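Local structure of high affinity transport system protein p37 (Mycoplasma hyorhinis, 3EKI) at residues A[39-43]-A[351-356]; A[43-49]-A[118-123]; A[76-81]-A[95-99]. The protein binds thiamine diphosphate as the extracytoplasmic lipoprotein component of a high-affinity transport system. One frame throughout, in Å; residues are numbered along the deposited sequence.

In the fold
All three contacts lie on the same side of the chain's centre, around the calcium site that includes Asp-43. Contact 2 is about 11 Å from both contact 1 and contact 3, centre to centre, while contacts 1 and 3 are about 15 Å apart. Along the chain, contact 3 (76-81 with 95-99) falls between the segments of contact 2 (43-49 with 118-123), and contact 1 (39-43 with 351-356) encloses both. Contacts 2 and 3 share the parallel pair of strands 45-51 and 97-103. Contact 1 brings in the start of helix 354-369, tying the first modelled residues to a late part of this thiamine diphosphate-binding protein.

Contact 1. Residues A[39-43]-A[351-356]. With CA (calcium ion), chain D.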
loop_
_atom_site.group_PDB
_atom_site.type_symbol
_atom_site.label_atom_id
_atom_site.label_comp_id
_atom_site.label_asym_id
_atom_site.label_seq_id
_atom_site.Cartn_x
_atom_site.Cartn_y
_atom_site.Cartn_z
ATOM N N GLN A 39 3.381 30.722 7.833
ATOM C CA GLN A 39 4.547 30.195 8.526
ATOM C C GLN A 39 4.200 29.052 9.494
ATOM O O GLN A 39 4.826 27.990 9.397
ATOM C CB GLN A 39 5.279 31.281 9.319
ATOM C CG GLN A 39 6.751 30.904 9.520
ATOM C CD GLN A 39 7.448 30.803 8.174
ATOM O OE1 GLN A 39 7.393 31.764 7.407
ATOM N NE2 GLN A 39 8.080 29.670 7.898
ATOM N N GLY A 40 3.243 29.319 10.368
ATOM C CA GLY A 40 2.680 28.394 11.331
ATOM C C GLY A 40 3.408 28.489 12.672
ATOM O O GLY A 40 4.483 29.097 12.712
ATOM N N GLN A 41 2.820 27.919 13.707
ATOM C CA GLN A 41 3.393 27.960 15.053
ATOM C C GLN A 41 4.346 26.794 15.328
ATOM O O GLN A 41 4.024 25.646 15.021
ATOM C CB GLN A 41 2.304 27.959 16.118
ATOM C CG GLN A 41 1.142 28.876 15.746
ATOM C CD GLN A 41 0.287 29.119 16.982
ATOM O OE1 GLN A 41 -0.783 28.535 17.075
ATOM N NE2 GLN A 41 0.783 29.963 17.872
ATOM N N TRP A 42 5.495 27.114 15.917
ATOM C CA TRP A 42 6.392 26.075 16.421
ATOM C C TRP A 42 5.689 25.304 17.509
ATOM O O TRP A 42 5.101 25.845 18.447
ATOM C CB TRP A 42 7.692 26.678 16.962
ATOM C CG TRP A 42 8.729 25.648 17.300
ATOM C CD1 TRP A 42 8.936 25.031 18.495
ATOM C CD2 TRP A 42 9.698 25.146 16.363
ATOM N NE1 TRP A 42 9.988 24.158 18.381
ATOM C CE2 TRP A 42 10.476 24.205 17.087
ATOM C CE3 TRP A 42 9.980 25.394 15.010
ATOM C CZ2 TRP A 42 11.516 23.525 16.465
ATOM C CZ3 TRP A 42 11.024 24.707 14.414
ATOM C CH2 TRP A 42 11.795 23.772 15.132
ATOM N N ASP A 43 5.710 23.976 17.457
ATOM C CA ASP A 43 5.018 23.181 18.447
ATOM C C ASP A 43 6.045 22.328 19.171
ATOM O O ASP A 43 6.712 21.525 18.505
ATOM C CB ASP A 43 3.968 22.312 17.751
ATOM C CG ASP A 43 3.042 21.603 18.696
ATOM O OD1 ASP A 43 3.265 21.685 19.928
ATOM O OD2 ASP A 43 2.070 20.957 18.235
ATOM N N SER A 351 -1.198 24.065 10.552
ATOM C CA SER A 351 -0.511 25.105 11.324
ATOM C C SER A 351 0.794 24.685 11.960
ATOM O O SER A 351 1.400 25.474 12.696
ATOM C CB SER A 351 -1.467 25.673 12.401
ATOM O OG SER A 351 -2.556 26.333 11.753
ATOM N N VAL A 352 1.329 23.488 11.705
ATOM C CA VAL A 352 2.677 23.206 12.187
ATOM C C VAL A 352 3.670 24.072 11.443
ATOM O O VAL A 352 3.632 24.180 10.207
ATOM C CB VAL A 352 3.070 21.723 11.980
ATOM C CG1 VAL A 352 4.555 21.562 12.269
ATOM C CG2 VAL A 352 2.200 20.829 12.826
ATOM N N ASN A 353 4.581 24.749 12.139
ATOM C CA ASN A 353 5.554 25.621 11.495
ATOM C C ASN A 353 6.306 24.950 10.355
ATOM O O ASN A 353 6.735 23.798 10.518
ATOM C CB ASN A 353 6.560 26.081 12.549
ATOM C CG ASN A 353 7.679 26.933 12.000
ATOM O OD1 ASN A 353 8.731 26.441 11.606
ATOM N ND2 ASN A 353 7.410 28.234 11.984
ATOM N N GLN A 354 6.436 25.613 9.220
ATOM C CA GLN A 354 7.107 25.087 8.037
ATOM C C GLN A 354 8.530 24.623 8.273
ATOM O O GLN A 354 8.952 23.578 7.760
ATOM C CB GLN A 354 7.143 26.139 6.912
ATOM C CG GLN A 354 6.765 25.606 5.536
ATOM C CD GLN A 354 6.445 26.693 4.526
ATOM O OE1 GLN A 354 7.097 26.803 3.483
ATOM N NE2 GLN A 354 5.434 27.507 4.819
ATOM N N LEU A 355 9.309 25.369 9.051
ATOM C CA LEU A 355 10.669 25.000 9.398
ATOM C C LEU A 355 10.661 23.673 10.160
ATOM O O LEU A 355 11.508 22.818 9.880
ATOM C CB LEU A 355 11.344 26.070 10.263
ATOM C CG LEU A 355 11.452 27.451 9.632
ATOM C CD1 LEU A 355 11.987 28.454 10.655
ATOM C CD2 LEU A 355 12.359 27.432 8.411
ATOM N N GLU A 356 9.713 23.536 11.086
ATOM C CA GLU A 356 9.567 22.285 11.844
ATOM C C GLU A 356 9.164 21.129 10.932
ATOM O O GLU A 356 9.706 20.021 11.069
ATOM C CB GLU A 356 8.571 22.492 12.983
ATOM C CG GLU A 356 8.590 21.374 14.024
ATOM C CD GLU A 356 7.749 21.666 15.247
ATOM O OE1 GLU A 356 6.975 22.650 15.182
ATOM O OE2 GLU A 356 7.843 20.930 16.255
HETATM CA CA CA D . 1.424 18.767 19.002
HETATM O O HOH W 1 1.244 19.968 21.225
HETATM O O HOH W 2 1.645 16.804 20.714
#
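Glu-356 runs along one face of the Trp-42 indole. Its CB sits over the six-membered ring, 4.0 Å from that ring's centroid, in a CH-pi contact whose nearest ring atom is CZ3. CG continues past CZ3 and CH2. With CG anti to the backbone N (chi1 -166°) and the chain extended beyond it, the carboxylate stacks over the bond CD2-CE2 shared by the two rings, with OE1 toward CG of Trp-42 and the carboxylate plane 11° from that of the indole. OE1 stands 3.9 Å above the Trp-42 ring plane, displaced toward the rim. The same Glu-356 OE1 accepts the N-H of Asp-43 on its syn lone pair, at 2.9 Å and an almost straight 173°. OE2 of Glu-356 lies 2.6 Å from Asp-43 O, a spacing consistent with a protonated carboxyl group.

Glu-356 belongs to the first turn of helix 354-369, and Asn-353 is its N-cap: Asn-353 OD1 accepts from Glu-356 N (3.1 Å) in the carbonyl plane, and more weakly from Leu-355 N. The other end of the amide crosses the contact, where Asn-353 ND2 donates to Gly-40 O (3.1 Å) from above the carbonyl plane. One flat group thus caps the helix and holds the N-terminal segment. Backbone bonds flank it, from Asn-353 N to Gln-41 O (3.1 Å) and from Gln-354 N to Gln-39 O (2.9 Å), the first accompanying a single bridge between Gln-41 and Val-352. Beyond the two segments, Trp-42 NE1 donates to Asp-94 O, and Asp-43 OD2 binds calcium while also accepting from Arg-349.

Contact 2. Residues A[43-49]-A[118-123]. With CA (calcium ion), chain D.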
loop_
_atom_site.group_PDB
_atom_site.type_symbol
_atom_site.label_atom_id
_atom_site.label_comp_id
_atom_site.label_asym_id
_atom_site.label_seq_id
_atom_site.Cartn_x
_atom_site.Cartn_y
_atom_site.Cartn_z
ATOM N N ASP A 43 5.710 23.976 17.457
ATOM C CA ASP A 43 5.018 23.181 18.447
ATOM C C ASP A 43 6.045 22.328 19.171
ATOM O O ASP A 43 6.712 21.525 18.505
ATOM C CB ASP A 43 3.968 22.312 17.751
ATOM C CG ASP A 43 3.042 21.603 18.696
ATOM O OD1 ASP A 43 3.265 21.685 19.928
ATOM O OD2 ASP A 43 2.070 20.957 18.235
ATOM N N LYS A 44 6.205 22.500 20.466
ATOM C CA LYS A 44 7.251 21.786 21.190
ATOM C C LYS A 44 6.903 20.346 21.491
ATOM O O LYS A 44 7.714 19.597 22.055
ATOM C CB LYS A 44 7.578 22.528 22.502
ATOM C CG LYS A 44 6.413 22.461 23.487
ATOM C CD LYS A 44 6.604 23.390 24.678
ATOM C CE LYS A 44 5.470 23.225 25.676
ATOM N NZ LYS A 44 5.132 24.522 26.334
ATOM N N SER A 45 5.724 19.903 21.106
ATOM C CA SER A 45 5.263 18.532 21.275
ATOM C C SER A 45 4.717 18.057 19.927
ATOM O O SER A 45 3.768 18.665 19.411
ATOM C CB SER A 45 4.190 18.431 22.357
ATOM O OG SER A 45 3.555 17.160 22.364
ATOM N N ILE A 46 5.302 17.024 19.337
ATOM C CA ILE A 46 4.791 16.520 18.069
ATOM C C ILE A 46 4.265 15.110 18.326
ATOM O O ILE A 46 4.997 14.304 18.875
ATOM C CB ILE A 46 5.881 16.592 17.002
ATOM C CG1 ILE A 46 6.247 18.019 16.577
ATOM C CG2 ILE A 46 5.518 15.752 15.782
ATOM C CD1 ILE A 46 5.189 18.646 15.684
ATOM N N THR A 47 3.025 14.889 17.934
ATOM C CA THR A 47 2.372 13.598 18.060
ATOM C C THR A 47 2.053 13.015 16.684
ATOM O O THR A 47 1.326 13.656 15.924
ATOM C CB THR A 47 1.075 13.731 18.881
ATOM O OG1 THR A 47 1.388 14.206 20.196
ATOM C CG2 THR A 47 0.402 12.376 19.045
ATOM N N PHE A 48 2.582 11.839 16.378
ATOM C CA PHE A 48 2.254 11.071 15.187
ATOM C C PHE A 48 1.076 10.123 15.418
ATOM O O PHE A 48 1.010 9.386 16.410
ATOM C CB PHE A 48 3.475 10.250 14.769
ATOM C CG PHE A 48 4.728 11.039 14.412
ATOM C CD1 PHE A 48 4.688 12.350 13.975
ATOM C CD2 PHE A 48 5.967 10.430 14.518
ATOM C CE1 PHE A 48 5.870 13.014 13.658
ATOM C CE2 PHE A 48 7.144 11.077 14.195
ATOM C CZ PHE A 48 7.083 12.375 13.742
ATOM N N GLY A 49 0.123 10.079 14.506
ATOM C CA GLY A 49 -0.952 9.107 14.559
ATOM C C GLY A 49 -0.406 7.806 13.996
ATOM O O GLY A 49 0.282 7.840 12.970
ATOM N N PRO A 118 -3.432 20.706 17.996
ATOM C CA PRO A 118 -2.071 20.254 18.320
ATOM C C PRO A 118 -1.949 18.910 19.003
ATOM O O PRO A 118 -0.830 18.404 19.176
ATOM C CB PRO A 118 -1.544 21.349 19.267
ATOM C CG PRO A 118 -2.402 22.538 18.980
ATOM C CD PRO A 118 -3.762 22.002 18.629
ATOM N N GLU A 119 -3.022 18.237 19.409
ATOM C CA GLU A 119 -2.929 16.901 19.962
ATOM C C GLU A 119 -2.586 15.858 18.896
ATOM O O GLU A 119 -2.167 14.760 19.272
ATOM C CB GLU A 119 -4.221 16.465 20.662
ATOM C CG GLU A 119 -5.256 15.798 19.790
ATOM C CD GLU A 119 -6.671 16.087 20.256
ATOM O OE1 GLU A 119 -6.883 16.165 21.490
ATOM O OE2 GLU A 119 -7.548 16.234 19.376
ATOM N N LEU A 120 -2.741 16.198 17.619
ATOM C CA LEU A 120 -2.392 15.290 16.526
ATOM C C LEU A 120 -1.806 16.114 15.380
ATOM O O LEU A 120 -2.489 16.900 14.726
ATOM C CB LEU A 120 -3.587 14.480 16.024
ATOM C CG LEU A 120 -3.305 13.618 14.787
ATOM C CD1 LEU A 120 -2.312 12.521 15.124
ATOM C CD2 LEU A 120 -4.613 13.052 14.265
ATOM N N ASP A 121 -0.513 15.945 15.159
ATOM C CA ASP A 121 0.234 16.812 14.256
ATOM C C ASP A 121 0.574 16.207 12.896
ATOM O O ASP A 121 0.783 16.954 11.932
ATOM C CB ASP A 121 1.536 17.215 14.956
ATOM C CG ASP A 121 1.317 17.834 16.328
ATOM O OD1 ASP A 121 1.625 17.208 17.357
ATOM O OD2 ASP A 121 0.725 18.938 16.374
ATOM N N PHE A 122 0.673 14.884 12.816
ATOM C CA PHE A 122 1.160 14.274 11.587
ATOM C C PHE A 122 0.716 12.824 11.517
ATOM O O PHE A 122 0.533 12.143 12.518
ATOM C CB PHE A 122 2.680 14.350 11.560
ATOM C CG PHE A 122 3.458 13.658 10.476
ATOM C CD1 PHE A 122 3.788 14.329 9.319
ATOM C CD2 PHE A 122 3.861 12.341 10.651
ATOM C CE1 PHE A 122 4.515 13.686 8.323
ATOM C CE2 PHE A 122 4.574 11.681 9.662
ATOM C CZ PHE A 122 4.898 12.393 8.527
ATOM N N GLY A 123 0.582 12.362 10.278
ATOM C CA GLY A 123 0.467 10.903 10.100
ATOM C C GLY A 123 0.762 10.519 8.671
ATOM O O GLY A 123 0.970 11.369 7.808
HETATM CA CA CA D . 1.424 18.767 19.002
HETATM O O HOH W 1 1.244 19.968 21.225
HETATM O O HOH W 2 1.645 16.804 20.714
#
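Phe-48 overlaps Phe-122 obliquely, with ring centroids 5.1 Å apart and planes at 55°; Phe-48 CD1 and Phe-122 CD2 are 3.4 Å apart. Their backbones form a single parallel bridge, in which Gly-49 N donates to Phe-122 O (2.9 Å) and Phe-122 N, weakly, to Thr-47 O. One residue earlier, Asp-121 has CG anti to its carbonyl carbon (chi1 -54°), setting the carboxylate beside its own N-H so that both meet Thr-47: OD1 accepts from Thr-47 N on its anti lone pair at 2.8 Å, and Asp-121 N donates to the same Thr-47 O.

Both Asp-121 oxygens also bind calcium, unequally: OD1 at 2.3 Å and OD2 at 2.7 Å. Asp-43 OD2, the carbonyl oxygens of Ser-45 and Pro-118, and two waters complete seven ligand atoms. The Asp-43 carboxylate is turned 82° from that of Asp-121, and its OD1 accepts from Ser-45 N in an Asx turn. One metal-bound water reaches the hydroxyls of both Ser-45 and Thr-47. Arg-349 bonds to OD2 of both aspartates, probably offsetting their charge.

Strand 45-51 also pairs with strand 97-103; Ile-46 packs on helix 354-369, Leu-120 on helix 106-115, and Phe-48 meets Phe-76 of helix 64-85 edge-to-face.

Contact 3. Residues A[76-81]-A[95-99]; sequences FKKEFN and DVDFK
The Asn-81 side chain pairs with the backbone of Val-96 as a neighbouring strand might, using both ends of its amide. Asn-81 OD1 accepts from Val-96 N at 3.0 Å, and Asn-81 ND2 donates to Val-96 O at 2.9 Å; each bond lies in the carbonyl plane of its acceptor, on a lone pair. The matched donor and acceptor define which way round the amide sits. With CG anti to the carbonyl carbon (chi1 -77°), the amide stands beside its own helix backbone, where ND2 also makes a weak bond to Lys-77 O, one turn back.

The contact belongs to a beta-alpha-beta crossover: helix 64-85 links the parallel strands 45-51 and 97-103 and packs against the second. The axes of 76-81 and 97-99 run 145° apart in direction and approach to 8.2 Å. Phe-98 fills the interval with its ring. Its edge is directed at the face of Phe-80 in a T-shaped pair, planes at 70° and centroids 5.1 Å apart, with Phe-98 CZ 3.5 Å from Phe-80 CG. Over the centre of one Phe-98 face lies Phe-76 CD1, 3.7 Å above the plane, although the two rings as a whole meet obliquely. This aromatic cluster continues through Phe-76 to Phe-48 and Phe-364.

At the solvent-facing side, Lys-77 lays its CG near Val-96 O and its CD near Asp-97 OD1; its NZ stays beyond salt-bridge distance of that carboxylate and has Glu-74 as a long, weak ion-pair partner. Deeper in, Val-96 CG2 presses on the other end of the Phe-80 ring, 3.3 Å from Phe-80 CE1.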
loop_
_atom_site.group_PDB
_atom_site.type_symbol
_atom_site.label_atom_id
_atom_site.label_comp_id
_atom_site.label_asym_id
_atom_site.label_seq_id
_atom_site.Cartn_x
_atom_site.Cartn_y
_atom_site.Cartn_z
ATOM N N PHE A 76 14.115 9.412 16.840
ATOM C CA PHE A 76 13.573 10.540 16.109
ATOM C C PHE A 76 13.827 11.859 16.836
ATOM O O PHE A 76 14.309 12.829 16.259
ATOM C CB PHE A 76 12.048 10.387 15.902
ATOM C CG PHE A 76 11.543 11.146 14.692
ATOM C CD1 PHE A 76 11.320 12.501 14.731
ATOM C CD2 PHE A 76 11.298 10.480 13.504
ATOM C CE1 PHE A 76 10.911 13.212 13.633
ATOM C CE2 PHE A 76 10.911 11.182 12.397
ATOM C CZ PHE A 76 10.709 12.545 12.437
ATOM N N LYS A 77 13.488 11.818 18.126
ATOM C CA LYS A 77 13.722 13.032 18.931
ATOM C C LYS A 77 15.175 13.454 18.941
ATOM O O LYS A 77 15.508 14.639 18.830
ATOM C CB LYS A 77 13.214 12.766 20.342
ATOM C CG LYS A 77 13.437 13.849 21.364
ATOM C CD LYS A 77 12.865 13.500 22.739
ATOM C CE LYS A 77 13.717 12.453 23.441
ATOM N NZ LYS A 77 13.285 12.207 24.841
ATOM N N LYS A 78 16.085 12.482 19.085
ATOM C CA LYS A 78 17.496 12.859 19.114
ATOM C C LYS A 78 18.000 13.433 17.809
ATOM O O LYS A 78 18.728 14.424 17.753
ATOM C CB LYS A 78 18.351 11.654 19.536
ATOM C CG LYS A 78 18.066 11.060 20.879
ATOM C CD LYS A 78 18.101 12.071 22.015
ATOM C CE LYS A 78 19.540 12.495 22.299
ATOM N NZ LYS A 78 19.616 13.416 23.482
ATOM N N GLU A 79 17.678 12.842 16.654
ATOM C CA GLU A 79 18.107 13.362 15.369
ATOM C C GLU A 79 17.442 14.692 15.046
ATOM O O GLU A 79 18.109 15.591 14.560
ATOM C CB GLU A 79 17.808 12.339 14.266
ATOM C CG GLU A 79 18.134 12.768 12.848
ATOM C CD GLU A 79 19.596 13.034 12.560
ATOM O OE1 GLU A 79 20.431 12.459 13.282
ATOM O OE2 GLU A 79 19.955 13.787 11.634
ATOM N N PHE A 80 16.142 14.772 15.333
ATOM C CA PHE A 80 15.421 16.011 15.069
ATOM C C PHE A 80 16.130 17.157 15.810
ATOM O O PHE A 80 16.301 18.212 15.217
ATOM C CB PHE A 80 13.943 15.960 15.440
ATOM C CG PHE A 80 13.215 17.292 15.367
ATOM C CD1 PHE A 80 13.153 18.190 16.429
ATOM C CD2 PHE A 80 12.593 17.660 14.188
ATOM C CE1 PHE A 80 12.551 19.408 16.323
ATOM C CE2 PHE A 80 11.926 18.861 14.071
ATOM C CZ PHE A 80 11.901 19.706 15.155
ATOM N N ASN A 81 16.337 16.950 17.109
ATOM C CA ASN A 81 16.805 18.143 17.856
ATOM C C ASN A 81 18.242 18.463 17.504
ATOM O O ASN A 81 18.679 19.616 17.560
ATOM C CB ASN A 81 16.577 17.964 19.358
ATOM C CG ASN A 81 15.122 18.172 19.714
ATOM O OD1 ASN A 81 14.519 19.226 19.562
ATOM N ND2 ASN A 81 14.464 17.116 20.187
ATOM N N ASP A 95 13.110 22.933 22.186
ATOM C CA ASP A 95 13.333 21.551 21.782
ATOM C C ASP A 95 12.004 20.814 21.747
ATOM O O ASP A 95 11.070 21.140 22.470
ATOM C CB ASP A 95 14.292 20.860 22.740
ATOM C CG ASP A 95 15.748 21.207 22.519
ATOM O OD1 ASP A 95 16.141 21.913 21.577
ATOM O OD2 ASP A 95 16.593 20.753 23.324
ATOM N N VAL A 96 11.915 19.772 20.909
ATOM C CA VAL A 96 10.674 19.081 20.632
ATOM C C VAL A 96 10.675 17.654 21.166
ATOM O O VAL A 96 11.659 16.934 20.995
ATOM C CB VAL A 96 10.428 19.065 19.114
ATOM C CG1 VAL A 96 9.113 18.391 18.795
ATOM C CG2 VAL A 96 10.426 20.510 18.612
ATOM N N ASP A 97 9.569 17.286 21.786
ATOM C CA ASP A 97 9.271 15.924 22.211
ATOM C C ASP A 97 8.389 15.225 21.175
ATOM O O ASP A 97 7.527 15.860 20.566
ATOM C CB ASP A 97 8.512 15.890 23.534
ATOM C CG ASP A 97 8.319 14.473 24.042
ATOM O OD1 ASP A 97 9.276 13.686 23.888
ATOM O OD2 ASP A 97 7.238 14.149 24.567
ATOM N N PHE A 98 8.590 13.928 20.969
ATOM C CA PHE A 98 7.781 13.189 20.003
ATOM C C PHE A 98 7.033 12.025 20.655
ATOM O O PHE A 98 7.632 11.290 21.445
ATOM C CB PHE A 98 8.662 12.655 18.879
ATOM C CG PHE A 98 9.207 13.779 18.003
ATOM C CD1 PHE A 98 10.360 14.458 18.362
ATOM C CD2 PHE A 98 8.541 14.130 16.821
ATOM C CE1 PHE A 98 10.857 15.480 17.575
ATOM C CE2 PHE A 98 9.039 15.133 16.032
ATOM C CZ PHE A 98 10.207 15.793 16.388
ATOM N N LYS A 99 5.765 11.922 20.280
ATOM C CA LYS A 99 4.821 10.988 20.873
ATOM C C LYS A 99 4.036 10.320 19.735
ATOM O O LYS A 99 4.125 10.814 18.625
ATOM C CB LYS A 99 3.861 11.662 21.851
ATOM C CG LYS A 99 4.544 12.460 22.954
ATOM C CD LYS A 99 3.482 12.981 23.917
ATOM C CE LYS A 99 3.581 14.482 24.119
ATOM N NZ LYS A 99 2.334 15.017 24.746
#